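Side-chain contacts in glypican-1 (Homo sapiens, PDB 4YWT), which carries heparan sulfate chains at the cell surface and, through them, binds alpha-4(V) collagen and takes part in Schwann cell myelination: residues A[388-391]-A[392-396]; A[284-287]-A[288-292]. The protein carries 3 engineered substitutions. All blocks are in the same frame, centred on the assembly; numbering follows the deposited sequence.

Contact 1: residues A[388-391]-A[392-396]; sequences VQDF and WISLP. With CA (calcium ion), chain F.
Phe391 and Trp392, neighbours in sequence, meet as a T-shaped pair: the edge of the phenyl ring at CD2 stands over the centre of the indole face, the planes are 84° apart, and the centroids of the Phe391 ring and the Trp392 six-membered ring lie 4.9 Å apart. Two flat, largely apolar rings suit this place, because Phe391 also packs on Leu95 of helix 70-129 while Trp392 lies against Val233 and Val236 of helix 204-236. One turn on, Leu395 brings its CD2 methyl over a face of the phenyl ring, toward the rim, in a CH-pi contact with CD2 4.2 Å from the Phe391 ring centroid. Phe391 can serve both partners because its CG is anti to the backbone N (chi1 -173°).

Among the polar contacts, the carbonyl of Asp390 receives two backbone donors. Ser394 N binds Asp390 O at 2.8 Å, close to the line of the carbonyl bond, whereas Ile393 N reaches Asp390 O at 3.2 Å from above the carbonyl plane. The bond from Leu395 N to Phe391 O is weak. A water donates to Phe391 O and is also held by Ser394 OG, which the short serine arm, lying between the backbone N and the carbonyl carbon (chi1 75°), brings close to it.

The metal contact belongs to Asp390, whose short side chain brings both carboxylate oxygens, OD1 and OD2, to 2.4 Å from the calcium ion. Three waters and the backbone carbonyl of Asp387 complete the ligands found. Such bidentate carboxylate binding, joined by water and a main-chain oxygen, is characteristic of calcium sites; here it ties the last residue of helix 373-387 to the type I beta turn, Val388 to Phe391, that leads into helix 391-404 of the elongated, largely helical glypican core.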
loop_
_atom_site.group_PDB
_atom_site.type_symbol
_atom_site.label_atom_id
_atom_site.label_comp_id
_atom_site.label_asym_id
_atom_site.label_seq_id
_atom_site.Cartn_x
_atom_site.Cartn_y
_atom_site.Cartn_z
ATOM N N VAL A 388 -3.648 6.720 -5.308
ATOM C CA VAL A 388 -4.383 6.396 -4.087
ATOM C C VAL A 388 -3.819 7.074 -2.835
ATOM O O VAL A 388 -4.150 6.687 -1.714
ATOM C CB VAL A 388 -4.415 4.873 -3.841
ATOM C CG1 VAL A 388 -5.077 4.160 -5.011
ATOM C CG2 VAL A 388 -3.006 4.337 -3.603
ATOM N N GLN A 389 -2.979 8.087 -3.022
ATOM C CA GLN A 389 -2.421 8.814 -1.887
ATOM C C GLN A 389 -3.487 9.686 -1.224
ATOM O O GLN A 389 -3.348 10.075 -0.065
ATOM C CB GLN A 389 -1.232 9.675 -2.320
ATOM C CG GLN A 389 -1.528 10.610 -3.477
ATOM C CD GLN A 389 -0.320 11.428 -3.889
ATOM O OE1 GLN A 389 0.687 11.467 -3.183
ATOM N NE2 GLN A 389 -0.415 12.088 -5.036
ATOM N N ASP A 390 -4.551 9.981 -1.968
ATOM C CA ASP A 390 -5.623 10.844 -1.481
ATOM C C ASP A 390 -6.786 10.055 -0.896
ATOM O O ASP A 390 -7.809 10.630 -0.531
ATOM C CB ASP A 390 -6.139 11.745 -2.610
ATOM C CG ASP A 390 -6.652 10.954 -3.816
ATOM O OD1 ASP A 390 -6.783 9.713 -3.733
ATOM O OD2 ASP A 390 -6.938 11.583 -4.857
ATOM N N PHE A 391 -6.620 8.738 -0.821
ATOM C CA PHE A 391 -7.708 7.808 -0.516
ATOM C C PHE A 391 -8.565 8.208 0.689
ATOM O O PHE A 391 -9.784 8.416 0.572
ATOM C CB PHE A 391 -7.125 6.410 -0.286
ATOM C CG PHE A 391 -8.162 5.340 -0.119
ATOM C CD1 PHE A 391 -8.912 4.912 -1.202
ATOM C CD2 PHE A 391 -8.385 4.756 1.117
ATOM C CE1 PHE A 391 -9.869 3.925 -1.056
ATOM C CE2 PHE A 391 -9.339 3.768 1.270
ATOM C CZ PHE A 391 -10.082 3.351 0.181
ATOM N N TRP A 392 -7.906 8.337 1.836
ATOM C CA TRP A 392 -8.575 8.495 3.121
ATOM C C TRP A 392 -9.381 9.785 3.244
ATOM O O TRP A 392 -10.273 9.881 4.085
ATOM C CB TRP A 392 -7.541 8.414 4.244
ATOM C CG TRP A 392 -6.785 7.130 4.205
ATOM C CD1 TRP A 392 -5.472 6.958 3.880
ATOM C CD2 TRP A 392 -7.310 5.824 4.465
ATOM N NE1 TRP A 392 -5.142 5.625 3.937
ATOM C CE2 TRP A 392 -6.254 4.908 4.293
ATOM C CE3 TRP A 392 -8.570 5.342 4.834
ATOM C CZ2 TRP A 392 -6.418 3.538 4.478
ATOM C CZ3 TRP A 392 -8.731 3.983 5.016
ATOM C CH2 TRP A 392 -7.661 3.095 4.838
ATOM N N ILE A 393 -9.073 10.771 2.410
ATOM C CA ILE A 393 -9.845 12.007 2.405
ATOM C C ILE A 393 -10.715 12.110 1.157
ATOM O O ILE A 393 -11.623 12.937 1.092
ATOM C CB ILE A 393 -8.943 13.246 2.485
ATOM C CG1 ILE A 393 -8.146 13.408 1.193
ATOM C CG2 ILE A 393 -8.024 13.162 3.696
ATOM C CD1 ILE A 393 -7.539 14.768 1.040
ATOM N N SER A 394 -10.436 11.271 0.165
ATOM C CA SER A 394 -11.231 11.270 -1.054
ATOM C C SER A 394 -12.446 10.367 -0.891
ATOM O O SER A 394 -13.350 10.389 -1.724
ATOM C CB SER A 394 -10.399 10.820 -2.255
ATOM O OG SER A 394 -10.183 9.421 -2.226
ATOM N N LEU A 395 -12.456 9.571 0.176
ATOM C CA LEU A 395 -13.596 8.692 0.465
ATOM C C LEU A 395 -14.979 9.372 0.384
ATOM O O LEU A 395 -15.858 8.874 -0.326
ATOM C CB LEU A 395 -13.431 8.044 1.846
ATOM C CG LEU A 395 -12.558 6.794 1.935
ATOM C CD1 LEU A 395 -12.604 6.220 3.342
ATOM C CD2 LEU A 395 -13.006 5.763 0.916
ATOM N N PRO A 396 -15.184 10.503 1.095
ATOM C CA PRO A 396 -16.532 11.086 1.046
ATOM C C PRO A 396 -16.920 11.569 -0.348
ATOM O O PRO A 396 -18.046 11.338 -0.784
ATOM C CB PRO A 396 -16.443 12.271 2.018
ATOM C CG PRO A 396 -15.241 12.001 2.859
ATOM C CD PRO A 396 -14.289 11.301 1.951
HETATM CA CA CA F . -7.033 9.560 -6.075
HETATM O O HOH W 1 -5.413 10.079 2.211
HETATM O O HOH W 2 -11.343 7.244 -1.594
HETATM O O HOH W 3 -9.384 9.380 -5.673
HETATM O O HOH W 4 -8.185 7.825 -4.899
HETATM O O HOH W 5 -4.919 10.639 -6.346
#

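Contact 2: residues A[284-287]-A[288-292]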
loop_
_atom_site.group_PDB
_atom_site.type_symbol
_atom_site.label_atom_id
_atom_site.label_comp_id
_atom_site.label_asym_id
_atom_site.label_seq_id
_atom_site.Cartn_x
_atom_site.Cartn_y
_atom_site.Cartn_z
ATOM N N ASP A 284 -8.021 10.627 9.450
ATOM C CA ASP A 284 -6.832 10.965 10.233
ATOM C C ASP A 284 -5.573 10.220 9.766
ATOM O O ASP A 284 -4.458 10.592 10.130
ATOM C CB ASP A 284 -7.072 10.691 11.718
ATOM C CG ASP A 284 -7.781 11.839 12.413
ATOM O OD1 ASP A 284 -7.766 12.966 11.875
ATOM O OD2 ASP A 284 -8.345 11.614 13.504
ATOM N N LEU A 285 -5.750 9.180 8.957
ATOM C CA LEU A 285 -4.621 8.405 8.436
ATOM C C LEU A 285 -3.875 9.140 7.323
ATOM O O LEU A 285 -2.798 8.714 6.898
ATOM C CB LEU A 285 -5.100 7.051 7.910
ATOM C CG LEU A 285 -5.713 6.055 8.894
ATOM C CD1 LEU A 285 -6.760 5.208 8.190
ATOM C CD2 LEU A 285 -4.632 5.171 9.491
ATOM N N ASP A 286 -4.463 10.244 6.869
ATOM C CA ASP A 286 -4.009 10.979 5.687
ATOM C C ASP A 286 -2.511 11.280 5.659
ATOM O O ASP A 286 -1.807 10.861 4.738
ATOM C CB ASP A 286 -4.789 12.293 5.573
ATOM C CG ASP A 286 -4.488 13.042 4.291
ATOM O OD1 ASP A 286 -4.569 12.423 3.210
ATOM O OD2 ASP A 286 -4.171 14.247 4.362
ATOM N N ALA A 287 -2.035 12.001 6.669
ATOM C CA ALA A 287 -0.654 12.482 6.707
ATOM C C ALA A 287 0.379 11.356 6.627
ATOM O O ALA A 287 1.317 11.418 5.829
ATOM C CB ALA A 287 -0.428 13.309 7.965
ATOM N N GLU A 288 0.204 10.331 7.453
ATOM C CA GLU A 288 1.175 9.247 7.523
ATOM C C GLU A 288 1.057 8.303 6.330
ATOM O O GLU A 288 2.047 7.703 5.907
ATOM C CB GLU A 288 1.021 8.475 8.835
ATOM C CG GLU A 288 1.285 9.316 10.077
ATOM C CD GLU A 288 2.535 10.173 9.958
ATOM O OE1 GLU A 288 3.583 9.651 9.521
ATOM O OE2 GLU A 288 2.465 11.373 10.299
ATOM N N TRP A 289 -0.153 8.175 5.791
ATOM C CA TRP A 289 -0.356 7.414 4.562
ATOM C C TRP A 289 0.419 8.081 3.427
ATOM O O TRP A 289 1.162 7.422 2.691
ATOM C CB TRP A 289 -1.849 7.315 4.236
ATOM C CG TRP A 289 -2.188 6.639 2.938
ATOM C CD1 TRP A 289 -2.425 7.245 1.739
ATOM C CD2 TRP A 289 -2.360 5.231 2.716
ATOM N NE1 TRP A 289 -2.724 6.305 0.783
ATOM C CE2 TRP A 289 -2.690 5.061 1.356
ATOM C CE3 TRP A 289 -2.263 4.100 3.533
ATOM C CZ2 TRP A 289 -2.920 3.805 0.795
ATOM C CZ3 TRP A 289 -2.491 2.854 2.974
ATOM C CH2 TRP A 289 -2.817 2.717 1.617
ATOM N N ARG A 290 0.260 9.396 3.312
ATOM C CA ARG A 290 0.969 10.173 2.300
ATOM C C ARG A 290 2.479 10.112 2.498
ATOM O O ARG A 290 3.229 10.030 1.527
ATOM C CB ARG A 290 0.505 11.631 2.313
ATOM C CG ARG A 290 -0.913 11.839 1.806
ATOM C CD ARG A 290 -1.274 13.314 1.792
ATOM N NE ARG A 290 -2.678 13.534 1.461
ATOM C CZ ARG A 290 -3.145 13.669 0.224
ATOM N NH1 ARG A 290 -2.319 13.601 -0.811
ATOM N NH2 ARG A 290 -4.440 13.869 0.021
ATOM N N ASN A 291 2.922 10.162 3.752
ATOM C CA ASN A 291 4.345 10.046 4.059
ATOM C C ASN A 291 4.908 8.707 3.595
ATOM O O ASN A 291 5.936 8.649 2.900
ATOM C CB ASN A 291 4.592 10.218 5.560
ATOM C CG ASN A 291 4.482 11.661 6.009
ATOM O OD1 ASN A 291 4.699 12.586 5.225
ATOM N ND2 ASN A 291 4.148 11.862 7.279
ATOM N N LEU A 292 4.222 7.635 3.981
ATOM C CA LEU A 292 4.638 6.292 3.607
ATOM C C LEU A 292 4.702 6.139 2.098
ATOM O O LEU A 292 5.711 5.687 1.563
ATOM C CB LEU A 292 3.694 5.238 4.185
ATOM C CG LEU A 292 4.203 3.819 3.926
ATOM C CD1 LEU A 292 5.515 3.607 4.660
ATOM C CD2 LEU A 292 3.184 2.766 4.328
HETATM O O HOH W 6 -1.864 10.065 9.760
HETATM O O HOH W 7 2.200 13.923 4.723
#
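Asp286 and Arg290, one turn apart, form a salt bridge that runs through the NE of the arginine. Arg290 NE gives its hydrogen to Asp286 OD1 at 2.8 Å, on the syn side of that oxygen though 30° out of the carboxylate plane, and makes a weaker bond to Asp286 OD2 at 3.3 Å. The carboxylate and guanidinium planes stand 84° apart, which rules out the flat, two-pronged pairing of these groups. Arg290 is extended from CG to NE, and Asp286 has its CG anti to the backbone N (chi1 -174°), which swings the carboxylate forward to meet it.

This is an i to i+4 acid-base pair near the start of helix 286-299, with the negative residue nearer the N-terminus, where it should interact favourably with the helix dipole. The backbone beneath carries the alpha-helical pattern: Trp289 N bonds Leu285 O, Arg290 N bonds Asp286 O, and Asn291 N bonds Ala287 O at 2.9 Å.

On another side of the turn, Asn291 ND2 donates to Glu288 OE1 at 3.2 Å, in its own amide plane but from above the carboxylate plane. The lone methyl of Ala287 suits a solvent-facing site, while its carbonyl is shared by Asn291 N and a water that also donates to Asn291 OD1. Further out, apolar Leu285 packs on Ile456 of helix 450-471, while Trp289 turns its indole inward to Ala229 and Val233 of helix 204-236, its NE1 directed to Val388 O.

How the contacts relate
Contacts 1 and 2 both lie in the middle of the elongated helical core, their centres about 10 Å apart. Each sits at or near a helix start and is partly buried: Trp392 and Leu395 in contact 1, Leu285 and Trp289 in contact 2, are buried, while Ala287 is exposed. They meet directly: Trp289 NE1 probably bonds Val388 O at 2.9 Å, and the indoles of Trp289 and Trp392 pair edge-to-face, both against helix 204-236. Chemistry divides with position. At contact 1 the partly exposed side spends its acid on calcium, whereas at contact 2 Asp286 pairs with an arginine of its own helix. Ile393 lies against Arg290 and Asp286, beside that salt bridge.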